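Local coordinates for protein protease Do-like 2, chloroplastic (Arabidopsis thaliana, PDB 4FLN) that is a chloroplast serine protease that performs the primary cleavage of the photodamaged D1 protein of photosystem II, at residues B[86-89]-B[90-94]; B[230-233]-B[234-237]; B[373-377]-B[378-382]. One frame throughout, in Å; residues are numbered along the deposited sequence.

Contact 1. Residues B[86-89]-B[90-94]; sequences LLTN and AHCVE
Asn89 and His91 stand side by side and point the same way, with the amide plane of one turned only 10° from the imidazole plane of the other. The touch is made by the root of the asparagine: its CB lies 4.2 Å from the centroid of the His91 ring, an off-centre CH-pi contact whose approach leans 29° from the ring normal. ND1 of His91 comes nearest, 3.9 Å from Asn89 CB, while Asn89 OD1 stays 4.1 Å from His91 CE1. The ring reaches this place because His91 CG sits between its own backbone N and carbonyl carbon (chi1 85°).

Cys92 also meets the asparagine root. Its SG touches two atoms, 3.7 Å from Asn89 CB and equally far from Thr88 OG1, a hydroxyl that is hydrogen-bonded to Ser77 O. The backbone of this turn is held by weak bonds, from Cys92 N to Asn89 O (3.3 Å) and from Val93 N to Ala90 O.

This Thr-Asn-Ala-His-Cys sequence recalls the Thr-Ala-Ala-His-Cys motif of trypsin-like proteases, and His91, Asp122 and Ser200 probably form the catalytic triad. The nearest side-chain atoms of His91 and Asp122 are about 3 Å apart. Asp122 appears to set the turn, accepting from His91 N at OD1 and from Asn89 ND2 at its backbone O, while the Asn89 and His91 side chains both touch Ser200. Strand 85-88 runs between strands 72-82 and 123-129 of the first barrel, and Val93 folds back onto Ala124 and Leu126 of the latter.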
loop_
_atom_site.group_PDB
_atom_site.type_symbol
_atom_site.label_atom_id
_atom_site.label_comp_id
_atom_site.label_asym_id
_atom_site.label_seq_id
_atom_site.Cartn_x
_atom_site.Cartn_y
_atom_site.Cartn_z
ATOM N N LEU B 86 43.764 -11.250 7.100
ATOM C CA LEU B 86 42.357 -11.544 7.361
ATOM C C LEU B 86 41.538 -11.438 6.078
ATOM O O LEU B 86 41.707 -10.508 5.292
ATOM C CB LEU B 86 41.785 -10.583 8.405
ATOM C CG LEU B 86 42.381 -10.704 9.801
ATOM C CD1 LEU B 86 41.732 -9.712 10.752
ATOM C CD2 LEU B 86 42.216 -12.136 10.299
ATOM N N LEU B 87 40.641 -12.387 5.874
ATOM C CA LEU B 87 39.803 -12.398 4.684
ATOM C C LEU B 87 38.435 -11.823 5.014
ATOM O O LEU B 87 37.900 -12.073 6.087
ATOM C CB LEU B 87 39.655 -13.836 4.185
ATOM C CG LEU B 87 39.292 -14.075 2.725
ATOM C CD1 LEU B 87 39.934 -13.030 1.843
ATOM C CD2 LEU B 87 39.760 -15.461 2.323
ATOM N N THR B 88 37.866 -11.057 4.097
ATOM C CA THR B 88 36.504 -10.566 4.283
ATOM C C THR B 88 35.829 -10.190 2.971
ATOM O O THR B 88 36.399 -10.352 1.905
ATOM C CB THR B 88 36.451 -9.370 5.255
ATOM O OG1 THR B 88 35.094 -9.146 5.654
ATOM C CG2 THR B 88 36.997 -8.108 4.601
ATOM N N ASN B 89 34.594 -9.714 3.050
ATOM C CA ASN B 89 33.935 -9.171 1.876
ATOM C C ASN B 89 34.403 -7.746 1.662
ATOM O O ASN B 89 34.735 -7.048 2.617
ATOM C CB ASN B 89 32.420 -9.204 2.025
ATOM C CG ASN B 89 31.858 -10.586 1.863
ATOM O OD1 ASN B 89 31.137 -11.083 2.728
ATOM N ND2 ASN B 89 32.194 -11.229 0.760
ATOM N N ALA B 90 34.443 -7.304 0.413
ATOM C CA ALA B 90 34.890 -5.954 0.157
ATOM C C ALA B 90 33.843 -4.958 0.654
ATOM O O ALA B 90 34.180 -3.890 1.150
ATOM C CB ALA B 90 35.184 -5.769 -1.298
ATOM N N HIS B 91 32.572 -5.328 0.551
ATOM C CA HIS B 91 31.493 -4.434 0.958
ATOM C C HIS B 91 31.512 -4.161 2.464
ATOM O O HIS B 91 31.004 -3.138 2.923
ATOM C CB HIS B 91 30.120 -4.930 0.475
ATOM C CG HIS B 91 29.469 -5.933 1.383
ATOM N ND1 HIS B 91 29.247 -7.241 1.012
ATOM C CD2 HIS B 91 28.965 -5.809 2.635
ATOM C CE1 HIS B 91 28.645 -7.882 1.998
ATOM N NE2 HIS B 91 28.458 -7.034 2.994
ATOM N N CYS B 92 32.123 -5.055 3.232
ATOM C CA CYS B 92 32.295 -4.807 4.664
ATOM C C CYS B 92 33.185 -3.585 4.926
ATOM O O CYS B 92 32.856 -2.749 5.756
ATOM C CB CYS B 92 32.858 -6.043 5.390
ATOM S SG CYS B 92 31.820 -7.516 5.286
ATOM N N VAL B 93 34.319 -3.514 4.233
ATOM C CA VAL B 93 35.290 -2.438 4.401
ATOM C C VAL B 93 35.155 -1.335 3.357
ATOM O O VAL B 93 35.990 -0.441 3.280
ATOM C CB VAL B 93 36.724 -2.965 4.356
ATOM C CG1 VAL B 93 37.002 -3.843 5.562
ATOM C CG2 VAL B 93 36.965 -3.717 3.056
ATOM N N GLU B 94 34.130 -1.427 2.524
ATOM C CA GLU B 94 33.920 -0.447 1.469
ATOM C C GLU B 94 33.953 1.000 1.990
ATOM O O GLU B 94 33.387 1.299 3.040
ATOM C CB GLU B 94 32.601 -0.740 0.761
ATOM C CG GLU B 94 31.880 0.480 0.249
ATOM C CD GLU B 94 30.657 0.117 -0.576
ATOM O OE1 GLU B 94 29.638 0.845 -0.492
ATOM O OE2 GLU B 94 30.724 -0.894 -1.311
#

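Contact 2. Residues B[230-233]-B[234-237]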
loop_
_atom_site.group_PDB
_atom_site.type_symbol
_atom_site.label_atom_id
_atom_site.label_comp_id
_atom_site.label_asym_id
_atom_site.label_seq_id
_atom_site.Cartn_x
_atom_site.Cartn_y
_atom_site.Cartn_z
ATOM N N VAL B 230 27.755 -18.294 -1.177
ATOM C CA VAL B 230 29.148 -18.423 -0.784
ATOM C C VAL B 230 30.091 -18.228 -1.956
ATOM O O VAL B 230 29.995 -18.923 -2.962
ATOM C CB VAL B 230 29.438 -19.799 -0.151
ATOM C CG1 VAL B 230 30.920 -19.923 0.176
ATOM C CG2 VAL B 230 28.585 -20.005 1.092
ATOM N N ILE B 231 31.010 -17.286 -1.815
ATOM C CA ILE B 231 32.110 -17.171 -2.753
ATOM C C ILE B 231 33.057 -18.356 -2.555
ATOM O O ILE B 231 33.659 -18.494 -1.487
ATOM C CB ILE B 231 32.861 -15.871 -2.508
ATOM C CG1 ILE B 231 31.889 -14.695 -2.623
ATOM C CG2 ILE B 231 34.020 -15.738 -3.489
ATOM C CD1 ILE B 231 32.204 -13.518 -1.739
ATOM N N PRO B 232 33.181 -19.228 -3.574
ATOM C CA PRO B 232 33.995 -20.444 -3.412
ATOM C C PRO B 232 35.504 -20.201 -3.345
ATOM O O PRO B 232 36.010 -19.140 -3.747
ATOM C CB PRO B 232 33.651 -21.278 -4.655
ATOM C CG PRO B 232 33.104 -20.304 -5.638
ATOM C CD PRO B 232 32.420 -19.237 -4.836
ATOM N N THR B 233 36.204 -21.207 -2.829
ATOM C CA THR B 233 37.656 -21.209 -2.734
ATOM C C THR B 233 38.350 -20.833 -4.039
ATOM O O THR B 233 39.318 -20.073 -4.035
ATOM C CB THR B 233 38.160 -22.596 -2.313
ATOM O OG1 THR B 233 37.730 -22.858 -0.982
ATOM C CG2 THR B 233 39.682 -22.669 -2.367
ATOM N N THR B 234 37.866 -21.375 -5.152
ATOM C CA THR B 234 38.511 -21.136 -6.440
ATOM C C THR B 234 38.527 -19.656 -6.833
ATOM O O THR B 234 39.520 -19.163 -7.366
ATOM C CB THR B 234 37.898 -21.998 -7.559
ATOM O OG1 THR B 234 36.571 -21.551 -7.842
ATOM C CG2 THR B 234 37.829 -23.446 -7.116
ATOM N N VAL B 235 37.437 -18.945 -6.561
ATOM C CA VAL B 235 37.382 -17.525 -6.864
ATOM C C VAL B 235 38.295 -16.809 -5.903
ATOM O O VAL B 235 38.907 -15.800 -6.242
ATOM C CB VAL B 235 35.977 -16.959 -6.700
ATOM C CG1 VAL B 235 36.012 -15.452 -6.819
ATOM C CG2 VAL B 235 35.050 -17.556 -7.733
ATOM N N VAL B 236 38.382 -17.345 -4.694
ATOM C CA VAL B 236 39.277 -16.799 -3.685
ATOM C C VAL B 236 40.741 -16.989 -4.047
ATOM O O VAL B 236 41.535 -16.055 -3.903
ATOM C CB VAL B 236 39.036 -17.420 -2.305
ATOM C CG1 VAL B 236 40.075 -16.904 -1.323
ATOM C CG2 VAL B 236 37.639 -17.093 -1.832
ATOM N N SER B 237 41.094 -18.194 -4.504
ATOM C CA SER B 237 42.472 -18.490 -4.918
ATOM C C SER B 237 42.874 -17.498 -5.978
ATOM O O SER B 237 43.922 -16.865 -5.884
ATOM C CB SER B 237 42.606 -19.890 -5.516
ATOM O OG SER B 237 42.072 -20.885 -4.666
#
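The peptide planes of Pro232 and Thr233 receive helix donors from different directions. Val236 N approaches Pro232 O within the carbonyl plane (3.1 Å), and Val235 N adds a weak bond to the same oxygen. Thr233 O takes two donors: Ser237 N arrives nearly head-on, whereas Ser237 OG bonds from above the plane, 50° out of it, at 2.9 Å. That hydroxyl is brought back over the preceding turn because it lies beside its own backbone N, anti to the carbonyl carbon (chi1 -52°).

The pyrrolidine ring of Pro232 meets Val235 obliquely, CG to CG2 at 4.0 Å. Ile231 and Val235 cross at about a right angle, and the Ile231 CG2 branch touches Val235 CG1 at 3.9 Å and Val236 CG2 at 4.2 Å. Beyond the segments, Leu145, Tyr179 and Ile189 pack on Pro232, Ile123 of the first barrel touches both Ile231 and Val236, and Thr233 OG1 is hydrogen-bonded to Gly143 O.

With Pro232 as N-cap residue, strand 228-232 passes directly into helix 233-246, the strand-to-helix exit from the second barrel that is characteristic of the chymotrypsin fold.

Contact 3. Residues B[373-377]-B[378-382]; sequences IIVAG and LVFTP
Phe380, Val375 and Ile373 form the apolar centre on one face of a tight antiparallel hairpin. Val375 CG2 reaches the rim of the Phe380 ring, near its plane, at 4.2 Å from CE2, and Ile373 CG2 packs against Phe380 CB at 3.9 Å. The ring comes to lie here because CG of Phe380 is beside its backbone N (chi1 -62°), which turns the aromatic group back along the strand toward Val375. Leu378 shares this face, packing on Leu419 and Leu477. On the reverse face Ile374 and Val379 lie side by side and point the same way, with CG2 of Val379 3.7 Å from CD1 of Ile374.

Val375 to Leu378 make a type I' turn, in which Ala376 and Gly377 both adopt left-handed backbone conformations, giving a two-residue beta hairpin. In the sheet of the second PDZ domain, strand 378-382 pairs onward with strand 417-422, and the Ile374 backbone hydrogen-bonds with Glu498. Helix 450-459 covers the Phe380 face, through Ile450 and Ala454 on Ile373 and Ile457 on Val375, and the Phe380 ring meets that of Phe467.

Between the strands, Ile373 and Phe380 exchange two backbone hydrogen bonds, of which Phe380 N to Ile373 O measures 2.9 Å. Val375 and Leu378 exchange another two, and the CA-H of Ile374 points to Leu378 O (CA to O 3.2 Å). At the turn, Ala376 O accepts a hydrogen bond from Asn428 ND2.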
loop_
_atom_site.group_PDB
_atom_site.type_symbol
_atom_site.label_atom_id
_atom_site.label_comp_id
_atom_site.label_asym_id
_atom_site.label_seq_id
_atom_site.Cartn_x
_atom_site.Cartn_y
_atom_site.Cartn_z
ATOM N N ILE B 373 33.455 19.094 -12.811
ATOM C CA ILE B 373 33.934 20.408 -13.215
ATOM C C ILE B 373 32.737 21.341 -13.407
ATOM O O ILE B 373 31.690 20.924 -13.907
ATOM C CB ILE B 373 34.829 20.327 -14.481
ATOM C CG1 ILE B 373 35.344 21.709 -14.873
ATOM C CG2 ILE B 373 34.089 19.677 -15.634
ATOM C CD1 ILE B 373 36.382 21.676 -15.981
ATOM N N ILE B 374 32.883 22.591 -12.977
ATOM C CA ILE B 374 31.798 23.565 -13.050
ATOM C C ILE B 374 32.194 24.784 -13.875
ATOM O O ILE B 374 33.189 25.444 -13.589
ATOM C CB ILE B 374 31.378 24.031 -11.644
ATOM C CG1 ILE B 374 31.171 22.831 -10.724
ATOM C CG2 ILE B 374 30.102 24.856 -11.703
ATOM C CD1 ILE B 374 30.684 23.201 -9.340
ATOM N N VAL B 375 31.421 25.069 -14.914
ATOM C CA VAL B 375 31.663 26.239 -15.751
ATOM C C VAL B 375 30.413 27.100 -15.808
ATOM O O VAL B 375 29.348 26.628 -16.196
ATOM C CB VAL B 375 32.026 25.854 -17.197
ATOM C CG1 VAL B 375 32.813 26.978 -17.843
ATOM C CG2 VAL B 375 32.818 24.565 -17.228
ATOM N N ALA B 376 30.542 28.361 -15.423
ATOM C CA ALA B 376 29.412 29.275 -15.462
ATOM C C ALA B 376 28.225 28.696 -14.679
ATOM O O ALA B 376 27.054 28.921 -15.018
ATOM C CB ALA B 376 29.026 29.570 -16.907
ATOM N N GLY B 377 28.535 27.950 -13.625
ATOM C CA GLY B 377 27.501 27.348 -12.811
ATOM C C GLY B 377 26.985 26.053 -13.411
ATOM O O GLY B 377 26.135 25.391 -12.809
ATOM N N LEU B 378 27.496 25.681 -14.588
ATOM C CA LEU B 378 27.082 24.424 -15.212
ATOM C C LEU B 378 27.907 23.280 -14.632
ATOM O O LEU B 378 29.126 23.229 -14.790
ATOM C CB LEU B 378 27.230 24.455 -16.742
ATOM C CG LEU B 378 26.544 25.514 -17.620
ATOM C CD1 LEU B 378 26.188 24.910 -18.965
ATOM C CD2 LEU B 378 25.320 26.131 -16.967
ATOM N N VAL B 379 27.229 22.355 -13.969
ATOM C CA VAL B 379 27.917 21.314 -13.227
ATOM C C VAL B 379 27.964 20.012 -14.016
ATOM O O VAL B 379 26.921 19.436 -14.350
ATOM C CB VAL B 379 27.251 21.093 -11.857
ATOM C CG1 VAL B 379 27.747 19.824 -11.216
ATOM C CG2 VAL B 379 27.513 22.286 -10.955
ATOM N N PHE B 380 29.182 19.562 -14.312
ATOM C CA PHE B 380 29.405 18.337 -15.082
ATOM C C PHE B 380 29.985 17.177 -14.244
ATOM O O PHE B 380 30.900 17.372 -13.448
ATOM C CB PHE B 380 30.340 18.624 -16.263
ATOM C CG PHE B 380 29.797 19.616 -17.254
ATOM C CD1 PHE B 380 28.787 19.260 -18.128
ATOM C CD2 PHE B 380 30.322 20.890 -17.337
ATOM C CE1 PHE B 380 28.298 20.157 -19.052
ATOM C CE2 PHE B 380 29.834 21.797 -18.257
ATOM C CZ PHE B 380 28.818 21.428 -19.115
ATOM N N THR B 381 29.439 15.977 -14.419
ATOM C CA THR B 381 30.071 14.751 -13.920
ATOM C C THR B 381 29.916 13.621 -14.926
ATOM O O THR B 381 29.048 13.677 -15.808
ATOM C CB THR B 381 29.463 14.240 -12.605
ATOM O OG1 THR B 381 28.047 14.438 -12.630
ATOM C CG2 THR B 381 30.052 14.941 -11.420
ATOM N N PRO B 382 30.753 12.578 -14.792
ATOM C CA PRO B 382 30.549 11.374 -15.598
ATOM C C PRO B 382 29.319 10.618 -15.098
ATOM O O PRO B 382 29.034 10.596 -13.900
ATOM C CB PRO B 382 31.828 10.568 -15.357
ATOM C CG PRO B 382 32.805 11.539 -14.792
ATOM C CD PRO B 382 31.978 12.485 -13.987
#

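Overall arrangement
Along the chain the three contacts follow in series. Contacts 1 and 2 belong to the protease domain, the first at the end of strand 85-88 in the first six-stranded barrel, the second where strand 228-232 leaves the second barrel. Their centres are 14 Å apart and they touch, Asn89 ND2 lying 3.4 Å from Ile231 CD1 and Leu87 packing on Val236, so the barrels meet beside the predicted catalytic residues. Contact 3 lies apart in the second PDZ domain: its centre is 34 Å from contact 1 and 42 Å from contact 2, with nearest atoms about 17 and 27 Å away. Even so, its Thr381 touches Pro65 of the protease region.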